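Local atomic coordinates of capsid (Human calicivirus NLV/Boxer/2001/US, PDB entry 4RDL), a protein that forms the norovirus capsid, whose protrusion domain, the part in this chain, binds histo-blood group antigens such as the Lewis y tetrasaccharide. Residues 213-218 and 277-282; 254-259 and 266-271; 50-55 and 230-235; 19-24 and 294-299. One frame throughout, in Å; residues are numbered along the deposited sequence.

Overall arrangement
All four contacts lie in the half of the protrusion domain built from both ends of the chain, matching norovirus P1. Most glycan-pocket residues, among them D114, H116, W174 and T129, belong to the part around the other sheet, which corresponds to P2; V224 comes from the loop between strands 213-220 and 228-231. Interactions 1 and 2 pair strands of one curled antiparallel sheet, and interaction 4 sets a loop against its strand 295-302: centres of interactions 2 and 4 are about 9 Å apart, those of 1 and 2 about 11 Å. Interaction 3 ties a loop to the same sheet, about 13 Å from interaction 1 between centres. F217, M277, M21 and F296 link interactions 1 and 4.

Interaction 1: residues 213-218 and 277-282; sequences AIVYFT and MTCVPN
A213 and C279 form an antiparallel hydrogen-bonded pair in the curled sheet of the P1-like half of the domain, where strands 213-220 and 276-279 meet. The pair is closed by two backbone bonds, A213 N to C279 O at 2.9 Å and C279 N to A213 O at 3.0 Å. Next to it, I214 and T278 make a non-hydrogen-bonded pair, and V215 N then donates to M277 O at 2.9 Å. The two short segments diverge strongly, with 114° between their directions, and beyond V215 the direct ladder stops. A water takes over: it accepts from M277 N at 2.8 Å and lies 2.7 Å from V215 O, to which it probably donates, so that M277 N is satisfied although the two groups do not meet. The T278 backbone N turns outward to K270 on the neighbouring strand 265-272, and T278 OG1 bonds to E212 OE1, E212 being the residue just before A213.

Apolar groups fill the side bearing V215, M277 and C279. V215 CG2 rests near C279 SG, while A213 CB approaches the ring of P281 more loosely. M277 has its CG lodged between the backbone N and the carbonyl carbon (chi1 76°), which sets CG against V215 CB. A bend at the far end of the chain (chi3 73°) then carries the methyl across to F217. This is a Met-aromatic contact made at the ring edge: M277 SD stands 5.2 Å from the F217 centroid, and M277 CE lies near the ring plane, 3.6 Å from F217 CZ.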
# COMPACT_ATOMS: atom_id res chain seq x y z
N ALA A 213 -20.08 16.65 12.40
CA ALA A 213 -19.82 16.55 10.97
C ALA A 213 -18.87 15.40 10.71
O ALA A 213 -17.95 15.15 11.48
CB ALA A 213 -19.22 17.86 10.45
N ILE A 214 -19.10 14.69 9.60
CA ILE A 214 -18.23 13.59 9.21
C ILE A 214 -16.83 14.10 8.90
O ILE A 214 -16.65 15.15 8.25
CB ILE A 214 -18.81 12.87 7.97
CG1 ILE A 214 -20.17 12.25 8.32
CG2 ILE A 214 -17.85 11.82 7.44
CD1 ILE A 214 -20.95 11.76 7.12
N VAL A 215 -15.83 13.37 9.39
CA VAL A 215 -14.43 13.69 9.13
C VAL A 215 -13.90 12.90 7.94
O VAL A 215 -14.09 11.69 7.84
CB VAL A 215 -13.58 13.36 10.38
CG1 VAL A 215 -12.09 13.56 10.09
CG2 VAL A 215 -14.03 14.21 11.58
N TYR A 216 -13.23 13.62 7.04
CA TYR A 216 -12.55 13.01 5.90
C TYR A 216 -11.05 13.12 6.06
O TYR A 216 -10.52 14.18 6.43
CB TYR A 216 -12.98 13.69 4.60
CG TYR A 216 -14.46 13.55 4.36
CD1 TYR A 216 -14.98 12.37 3.86
CD2 TYR A 216 -15.33 14.58 4.69
CE1 TYR A 216 -16.33 12.22 3.66
CE2 TYR A 216 -16.69 14.44 4.49
CZ TYR A 216 -17.18 13.26 3.97
OH TYR A 216 -18.53 13.10 3.75
N PHE A 217 -10.37 12.01 5.81
CA PHE A 217 -8.92 12.01 5.74
C PHE A 217 -8.55 12.26 4.30
O PHE A 217 -9.12 11.64 3.39
CB PHE A 217 -8.41 10.67 6.26
CG PHE A 217 -8.82 10.41 7.67
CD1 PHE A 217 -8.06 10.89 8.73
CD2 PHE A 217 -10.01 9.75 7.95
CE1 PHE A 217 -8.47 10.70 10.03
CE2 PHE A 217 -10.43 9.56 9.25
CZ PHE A 217 -9.65 10.02 10.29
N THR A 218 -7.60 13.17 4.08
CA THR A 218 -7.28 13.63 2.73
C THR A 218 -5.89 13.22 2.30
O THR A 218 -4.97 13.09 3.12
CB THR A 218 -7.34 15.17 2.64
OG1 THR A 218 -6.35 15.75 3.51
CG2 THR A 218 -8.72 15.69 3.03
N MET A 277 -15.84 8.61 11.53
CA MET A 277 -15.79 9.46 12.71
C MET A 277 -16.32 10.86 12.46
O MET A 277 -16.42 11.32 11.32
CB MET A 277 -14.42 9.46 13.39
CG MET A 277 -13.35 10.26 12.71
SD MET A 277 -11.75 10.24 13.58
CE MET A 277 -11.15 8.57 13.27
N THR A 278 -16.70 11.52 13.55
CA THR A 278 -17.21 12.88 13.48
C THR A 278 -16.44 13.78 14.42
O THR A 278 -15.71 13.32 15.30
CB THR A 278 -18.68 12.95 13.87
OG1 THR A 278 -18.80 12.59 15.26
CG2 THR A 278 -19.52 12.00 13.02
N CYS A 279 -16.63 15.08 14.22
CA CYS A 279 -16.12 16.10 15.12
C CYS A 279 -17.13 17.23 15.14
O CYS A 279 -18.06 17.25 14.35
CB CYS A 279 -14.79 16.64 14.60
SG CYS A 279 -14.96 17.66 13.09
N VAL A 280 -16.94 18.17 16.06
CA VAL A 280 -17.59 19.46 15.92
C VAL A 280 -16.50 20.42 15.47
O VAL A 280 -15.57 20.73 16.23
CB VAL A 280 -18.25 19.94 17.23
CG1 VAL A 280 -18.77 21.36 17.06
CG2 VAL A 280 -19.38 19.00 17.61
N PRO A 281 -16.57 20.86 14.21
CA PRO A 281 -15.47 21.65 13.64
C PRO A 281 -15.52 23.08 14.12
O PRO A 281 -16.54 23.55 14.62
CB PRO A 281 -15.75 21.60 12.14
CG PRO A 281 -17.23 21.47 12.05
CD PRO A 281 -17.64 20.62 13.23
N ASN A 282 -14.40 23.77 13.96
CA ASN A 282 -14.36 25.21 14.17
C ASN A 282 -14.69 25.60 15.60
O ASN A 282 -15.37 26.60 15.83
CB ASN A 282 -15.32 25.91 13.21
CG ASN A 282 -15.09 27.39 13.15
OD1 ASN A 282 -13.96 27.85 13.32
ND2 ASN A 282 -16.15 28.15 12.93
O HOH W 1 -14.84 9.36 9.06

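Interaction 2: residues 254-259 and 266-271; sequences LLHYVD and LGEFKM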
# COMPACT_ATOMS: atom_id res chain seq x y z
N LEU A 254 -15.14 7.18 21.77
CA LEU A 254 -14.51 8.48 21.94
C LEU A 254 -13.02 8.35 21.68
O LEU A 254 -12.35 7.52 22.31
CB LEU A 254 -14.73 9.02 23.36
CG LEU A 254 -13.99 10.32 23.70
CD1 LEU A 254 -14.50 11.48 22.87
CD2 LEU A 254 -14.10 10.64 25.20
N LEU A 255 -12.52 9.16 20.75
CA LEU A 255 -11.08 9.23 20.47
C LEU A 255 -10.54 10.60 20.84
O LEU A 255 -11.23 11.61 20.64
CB LEU A 255 -10.78 9.00 18.99
CG LEU A 255 -11.40 7.81 18.29
CD1 LEU A 255 -10.86 7.77 16.86
CD2 LEU A 255 -11.08 6.53 19.03
N HIS A 256 -9.32 10.62 21.35
CA HIS A 256 -8.57 11.87 21.46
C HIS A 256 -7.45 11.83 20.44
O HIS A 256 -6.76 10.83 20.30
CB HIS A 256 -8.04 12.07 22.87
CG HIS A 256 -9.09 12.48 23.84
ND1 HIS A 256 -8.83 12.72 25.17
CD2 HIS A 256 -10.42 12.69 23.67
CE1 HIS A 256 -9.95 13.06 25.78
NE2 HIS A 256 -10.93 13.06 24.89
N TYR A 257 -7.30 12.93 19.72
CA TYR A 257 -6.21 13.11 18.77
C TYR A 257 -5.13 13.85 19.53
O TYR A 257 -5.30 15.02 19.88
CB TYR A 257 -6.71 13.91 17.58
CG TYR A 257 -5.72 14.17 16.47
CD1 TYR A 257 -5.23 13.13 15.68
CD2 TYR A 257 -5.30 15.47 16.17
CE1 TYR A 257 -4.34 13.37 14.65
CE2 TYR A 257 -4.40 15.72 15.14
CZ TYR A 257 -3.93 14.66 14.39
OH TYR A 257 -3.05 14.89 13.35
N VAL A 258 -4.05 13.14 19.84
CA VAL A 258 -3.06 13.66 20.79
C VAL A 258 -1.71 14.00 20.17
O VAL A 258 -1.30 13.42 19.15
CB VAL A 258 -2.87 12.70 21.98
CG1 VAL A 258 -4.22 12.27 22.55
CG2 VAL A 258 -2.02 11.49 21.57
N ASP A 259 -1.02 14.93 20.81
CA ASP A 259 0.35 15.27 20.43
C ASP A 259 1.20 14.02 20.56
O ASP A 259 1.14 13.34 21.57
CB ASP A 259 0.88 16.37 21.36
CG ASP A 259 2.27 16.83 20.99
OD1 ASP A 259 2.39 17.91 20.37
OD2 ASP A 259 3.24 16.12 21.31
N LEU A 266 -5.48 17.18 21.57
CA LEU A 266 -5.60 18.31 20.65
C LEU A 266 -7.03 18.48 20.11
O LEU A 266 -7.37 19.54 19.57
CB LEU A 266 -4.65 18.14 19.47
CG LEU A 266 -3.19 17.88 19.84
CD1 LEU A 266 -2.37 17.64 18.58
CD2 LEU A 266 -2.63 19.03 20.64
N GLY A 267 -7.84 17.44 20.25
CA GLY A 267 -9.20 17.47 19.73
C GLY A 267 -9.90 16.13 19.90
O GLY A 267 -9.28 15.07 19.77
N GLU A 268 -11.19 16.18 20.20
CA GLU A 268 -11.98 14.97 20.39
C GLU A 268 -12.74 14.58 19.13
O GLU A 268 -13.18 15.44 18.36
CB GLU A 268 -13.01 15.16 21.49
CG GLU A 268 -12.46 15.49 22.85
CD GLU A 268 -13.54 15.37 23.90
OE1 GLU A 268 -14.52 16.14 23.82
OE2 GLU A 268 -13.44 14.46 24.75
N PHE A 269 -12.94 13.27 18.96
CA PHE A 269 -13.70 12.73 17.84
C PHE A 269 -14.57 11.59 18.33
O PHE A 269 -14.22 10.92 19.31
CB PHE A 269 -12.74 12.21 16.76
CG PHE A 269 -11.87 13.27 16.15
CD1 PHE A 269 -12.22 13.86 14.94
CD2 PHE A 269 -10.71 13.69 16.78
CE1 PHE A 269 -11.43 14.83 14.37
CE2 PHE A 269 -9.91 14.68 16.22
CZ PHE A 269 -10.28 15.24 15.01
N LYS A 270 -15.69 11.35 17.67
CA LYS A 270 -16.51 10.19 17.98
C LYS A 270 -16.54 9.25 16.78
O LYS A 270 -16.88 9.68 15.67
CB LYS A 270 -17.92 10.61 18.37
CG LYS A 270 -17.96 11.24 19.77
CD LYS A 270 -19.22 12.06 20.02
CE LYS A 270 -20.47 11.19 20.12
NZ LYS A 270 -21.68 12.03 20.32
N MET A 271 -16.14 7.99 16.99
CA MET A 271 -16.20 6.97 15.95
C MET A 271 -17.47 6.17 16.14
O MET A 271 -17.74 5.68 17.23
CB MET A 271 -15.03 5.99 16.05
CG MET A 271 -13.70 6.44 15.50
SD MET A 271 -12.80 5.01 14.86
CE MET A 271 -13.55 4.86 13.24
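A beta hairpin with a classic bulge joins strands 252-258 and 265-272, its bulge formed by L266 and G267 opposite Y257. Y257 N donates to G267 O, while Y257 O accepts from L266 N at 2.7 Å; G267 N turns away to the side chain of N265. Further along, L255 and F269 form a regular hydrogen-bonded pair, with L255 N reaching F269 O at 2.8 Å in an almost straight bond and F269 N returning one to L255 O.

H256 and E268 sit across a non-hydrogen-bonded pair, their side chains alongside each other and directed the same way. H256 NE2 donates to E268 OE2 at 2.9 Å, using the anti lone pair of that oxygen; the ring and carboxylate planes are turned 55° apart, and the oxygen lies 19° out of the imidazole plane. Y306 OH also bonds to OE2, so two groups grip the same oxygen, which probably restrains the carboxylate and stabilises its negative charge.

The other face carries L255, Y257 and F269. Y257 CB presses on F269 CE2 at 3.6 Å. At the M271 end packing is tight: L255 CD1 comes within 3.4 Å of M271 CG.

Interaction 3: residues 50-55 and 230-235; sequences NGRVTL and PCTLPQ
G51 and V53 lie against L233, packing the loop between strands 35-38 and 72-80 on the turn from strand 228-231 to helix 235-244, two P1-like pieces distant in sequence. N50 begins the loop with its carbonyl: a water donates to N50 O at 2.8 Å and accepts from T232 N at 3.0 Å. G51 adds two further bridges. Its N donates to a water that lies 2.7 Å from Q235 OE1 and probably donates to it; another water probably donates to G51 O and is also bonded to T232 OG1. With a positive phi of 68° the chain turns at G51, and the carbonyl oxygen rests beside L233 CB and CD1, 3.7 Å from each.

R52 sends its bent side chain past T232, with CD near OG1, and its guanidinium is held by the carbonyls of P203 and F48. V53 supplies the direct apolar contact. Its CG1, set between the backbone N and the carbonyl carbon (chi1 66°), meets L233 CD1 at 3.6 Å, the side chains crossing at about a right angle; V238 and F241 of helix 235-244 also touch V53.

The polar coupling is therefore indirect. Three waters pair the backbone of N50 and G51 with T232 and Q235, whereas L233 N is buried without a partner, a cost presumably paid by the apolar packing of L233.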
# COMPACT_ATOMS: atom_id res chain seq x y z
N ASN A 50 -14.45 1.69 -0.73
CA ASN A 50 -13.18 1.37 -0.09
C ASN A 50 -13.05 2.11 1.24
O ASN A 50 -13.73 3.11 1.47
CB ASN A 50 -12.01 1.67 -1.03
CG ASN A 50 -11.93 0.67 -2.17
OD1 ASN A 50 -12.16 -0.53 -1.96
ND2 ASN A 50 -11.61 1.14 -3.37
N GLY A 51 -12.20 1.59 2.12
CA GLY A 51 -12.07 2.11 3.48
C GLY A 51 -13.29 1.87 4.36
O GLY A 51 -13.47 2.59 5.34
N ARG A 52 -14.11 0.88 4.01
CA ARG A 52 -15.35 0.60 4.73
C ARG A 52 -15.24 -0.67 5.57
O ARG A 52 -14.95 -1.75 5.05
CB ARG A 52 -16.53 0.48 3.76
CG ARG A 52 -16.74 1.68 2.84
CD ARG A 52 -17.07 2.96 3.63
NE ARG A 52 -18.26 2.83 4.48
CZ ARG A 52 -19.50 3.13 4.10
NH1 ARG A 52 -19.73 3.60 2.88
NH2 ARG A 52 -20.52 2.99 4.94
N VAL A 53 -15.47 -0.52 6.87
CA VAL A 53 -15.38 -1.61 7.84
C VAL A 53 -16.13 -1.18 9.10
O VAL A 53 -16.17 -0.00 9.42
CB VAL A 53 -13.90 -1.92 8.18
CG1 VAL A 53 -13.25 -0.76 8.94
CG2 VAL A 53 -13.76 -3.22 8.96
N THR A 54 -16.75 -2.13 9.79
CA THR A 54 -17.34 -1.83 11.08
C THR A 54 -16.24 -1.76 12.14
O THR A 54 -15.13 -2.27 11.95
CB THR A 54 -18.35 -2.89 11.50
OG1 THR A 54 -17.69 -4.16 11.60
CG2 THR A 54 -19.48 -2.98 10.48
N LEU A 55 -16.55 -1.14 13.28
CA LEU A 55 -15.56 -1.08 14.36
C LEU A 55 -15.19 -2.46 14.89
O LEU A 55 -14.10 -2.64 15.44
CB LEU A 55 -16.04 -0.18 15.50
CG LEU A 55 -16.29 1.27 15.12
CD1 LEU A 55 -16.59 2.09 16.37
CD2 LEU A 55 -15.09 1.86 14.36
N PRO A 230 -10.73 12.50 -0.56
CA PRO A 230 -11.28 12.28 0.78
C PRO A 230 -11.63 10.81 0.99
O PRO A 230 -12.11 10.15 0.07
CB PRO A 230 -12.56 13.11 0.75
CG PRO A 230 -13.04 12.95 -0.68
CD PRO A 230 -11.78 12.87 -1.54
N CYS A 231 -11.40 10.31 2.20
CA CYS A 231 -11.84 8.97 2.59
C CYS A 231 -12.34 9.02 4.04
O CYS A 231 -12.06 9.99 4.76
CB CYS A 231 -10.72 7.94 2.42
SG CYS A 231 -9.38 8.07 3.62
N THR A 232 -13.09 8.02 4.46
CA THR A 232 -13.69 8.06 5.79
C THR A 232 -12.90 7.30 6.86
O THR A 232 -13.19 7.43 8.05
CB THR A 232 -15.19 7.66 5.77
OG1 THR A 232 -15.38 6.55 4.88
CG2 THR A 232 -16.05 8.84 5.28
N LEU A 233 -11.91 6.51 6.45
CA LEU A 233 -10.97 5.90 7.40
C LEU A 233 -9.59 5.72 6.78
O LEU A 233 -9.48 5.37 5.60
CB LEU A 233 -11.45 4.51 7.84
CG LEU A 233 -12.61 4.33 8.80
CD1 LEU A 233 -12.94 2.84 8.95
CD2 LEU A 233 -12.30 4.97 10.16
N PRO A 234 -8.53 5.90 7.58
CA PRO A 234 -7.20 5.48 7.12
C PRO A 234 -7.18 3.97 6.88
O PRO A 234 -7.84 3.22 7.61
CB PRO A 234 -6.29 5.82 8.32
CG PRO A 234 -7.07 6.85 9.11
CD PRO A 234 -8.51 6.44 8.95
N GLN A 235 -6.43 3.53 5.88
CA GLN A 235 -6.40 2.10 5.59
C GLN A 235 -5.93 1.28 6.79
O GLN A 235 -6.43 0.19 7.05
CB GLN A 235 -5.50 1.81 4.39
CG GLN A 235 -5.50 0.34 4.00
CD GLN A 235 -6.89 -0.15 3.61
OE1 GLN A 235 -7.71 0.63 3.14
NE2 GLN A 235 -7.14 -1.44 3.80
O HOH W 2 -13.13 5.51 2.79
O HOH W 3 -9.65 0.39 1.25
O HOH W 4 -15.21 4.37 6.43

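Interaction 4: residues 19-24 and 294-299; sequences IPMNLM and GVFVFI
M21 N donates to G294 O at 2.9 Å, the direct bond between loop 19-24 and the residue just before strand 295-302. The same oxygen receives a CA-H contact from P20 CA at 3.3 Å. The P20 ring lies alongside V295, pointing the same way, with CG 4.1 Å from V295 CG2. M21 extends from CB with CG anti to its backbone N (chi1 -173°), and that direction sends SD to the edge of the F296 ring, 4.1 Å from CE2: a Met-aromatic contact nearly in the ring plane. A water completes the join, donating to I19 O at 2.7 Å and accepting from F296 N.

Farther out, the 3-10 turn 21-23 holds the loop in shape through L23 N to P20 O and M24 N to M21 O. The F296 ring is set by Y257 and F269, with M36 touching both it and M21. I19 also packs on N243 of the second subunit. Joining an N-terminal loop to a C-terminal strand, across nearly the whole chain, is characteristic of the norovirus P1 subdomain, into which P2 is inserted.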
# COMPACT_ATOMS: atom_id res chain seq x y z
N ILE A 19 -0.39 4.93 15.59
CA ILE A 19 0.46 5.40 14.50
C ILE A 19 0.04 6.83 14.15
O ILE A 19 -1.15 7.12 14.01
CB ILE A 19 0.26 4.55 13.23
CG1 ILE A 19 0.61 3.09 13.49
CG2 ILE A 19 1.10 5.10 12.07
CD1 ILE A 19 0.16 2.16 12.40
N PRO A 20 1.02 7.74 14.01
CA PRO A 20 0.67 9.11 13.61
C PRO A 20 -0.12 9.15 12.31
O PRO A 20 0.13 8.37 11.38
CB PRO A 20 2.03 9.79 13.45
CG PRO A 20 2.93 9.03 14.36
CD PRO A 20 2.46 7.60 14.26
N MET A 21 -1.08 10.07 12.24
CA MET A 21 -1.99 10.13 11.11
C MET A 21 -1.25 10.22 9.78
O MET A 21 -1.64 9.57 8.79
CB MET A 21 -2.95 11.31 11.26
CG MET A 21 -4.04 11.32 10.19
SD MET A 21 -5.17 12.72 10.31
CE MET A 21 -4.07 14.06 9.86
N ASN A 22 -0.19 11.03 9.75
CA ASN A 22 0.54 11.28 8.50
C ASN A 22 1.49 10.17 8.07
O ASN A 22 2.18 10.31 7.05
CB ASN A 22 1.25 12.64 8.53
CG ASN A 22 2.40 12.68 9.52
OD1 ASN A 22 2.39 12.02 10.56
ND2 ASN A 22 3.40 13.49 9.20
N LEU A 23 1.49 9.06 8.81
CA LEU A 23 2.20 7.85 8.40
C LEU A 23 1.25 6.79 7.85
O LEU A 23 1.69 5.75 7.38
CB LEU A 23 3.02 7.25 9.55
CG LEU A 23 4.12 8.14 10.13
CD1 LEU A 23 4.96 7.38 11.14
CD2 LEU A 23 4.98 8.70 9.02
N MET A 24 -0.05 7.05 7.93
CA MET A 24 -1.04 6.09 7.44
C MET A 24 -1.50 6.43 6.03
O MET A 24 -1.34 7.56 5.58
CB MET A 24 -2.23 5.98 8.40
CG MET A 24 -1.85 5.28 9.70
SD MET A 24 -3.21 5.06 10.86
CE MET A 24 -3.43 6.77 11.37
N GLY A 294 -0.52 13.98 14.68
CA GLY A 294 -1.08 13.49 15.93
C GLY A 294 -1.42 12.01 15.86
O GLY A 294 -1.42 11.40 14.79
N VAL A 295 -1.74 11.45 17.02
CA VAL A 295 -2.06 10.04 17.16
C VAL A 295 -3.46 9.92 17.75
O VAL A 295 -3.76 10.55 18.75
CB VAL A 295 -1.04 9.34 18.10
CG1 VAL A 295 -1.46 7.91 18.36
CG2 VAL A 295 0.37 9.39 17.49
N PHE A 296 -4.32 9.13 17.11
CA PHE A 296 -5.64 8.87 17.68
C PHE A 296 -5.51 7.84 18.80
O PHE A 296 -4.83 6.82 18.64
CB PHE A 296 -6.65 8.39 16.63
CG PHE A 296 -6.95 9.42 15.58
CD1 PHE A 296 -7.98 10.33 15.77
CD2 PHE A 296 -6.22 9.47 14.40
CE1 PHE A 296 -8.27 11.29 14.82
CE2 PHE A 296 -6.50 10.43 13.44
CZ PHE A 296 -7.53 11.34 13.65
N VAL A 297 -6.17 8.13 19.92
CA VAL A 297 -6.19 7.22 21.05
C VAL A 297 -7.63 6.98 21.50
O VAL A 297 -8.38 7.92 21.76
CB VAL A 297 -5.39 7.78 22.25
CG1 VAL A 297 -5.41 6.81 23.42
CG2 VAL A 297 -3.95 8.08 21.84
N PHE A 298 -8.01 5.71 21.58
CA PHE A 298 -9.30 5.33 22.13
C PHE A 298 -9.37 5.60 23.64
O PHE A 298 -8.55 5.09 24.41
CB PHE A 298 -9.59 3.86 21.84
CG PHE A 298 -10.84 3.34 22.50
CD1 PHE A 298 -12.08 3.85 22.17
CD2 PHE A 298 -10.76 2.32 23.44
CE1 PHE A 298 -13.23 3.37 22.77
CE2 PHE A 298 -11.91 1.83 24.04
CZ PHE A 298 -13.15 2.35 23.71
N ILE A 299 -10.34 6.42 24.04
CA ILE A 299 -10.55 6.77 25.45
C ILE A 299 -11.56 5.83 26.09
O ILE A 299 -11.26 5.16 27.08
CB ILE A 299 -11.05 8.23 25.59
CG1 ILE A 299 -10.07 9.20 24.92
CG2 ILE A 299 -11.29 8.58 27.06
CD1 ILE A 299 -8.64 9.09 25.43
O HOH W 5 -3.63 7.08 15.17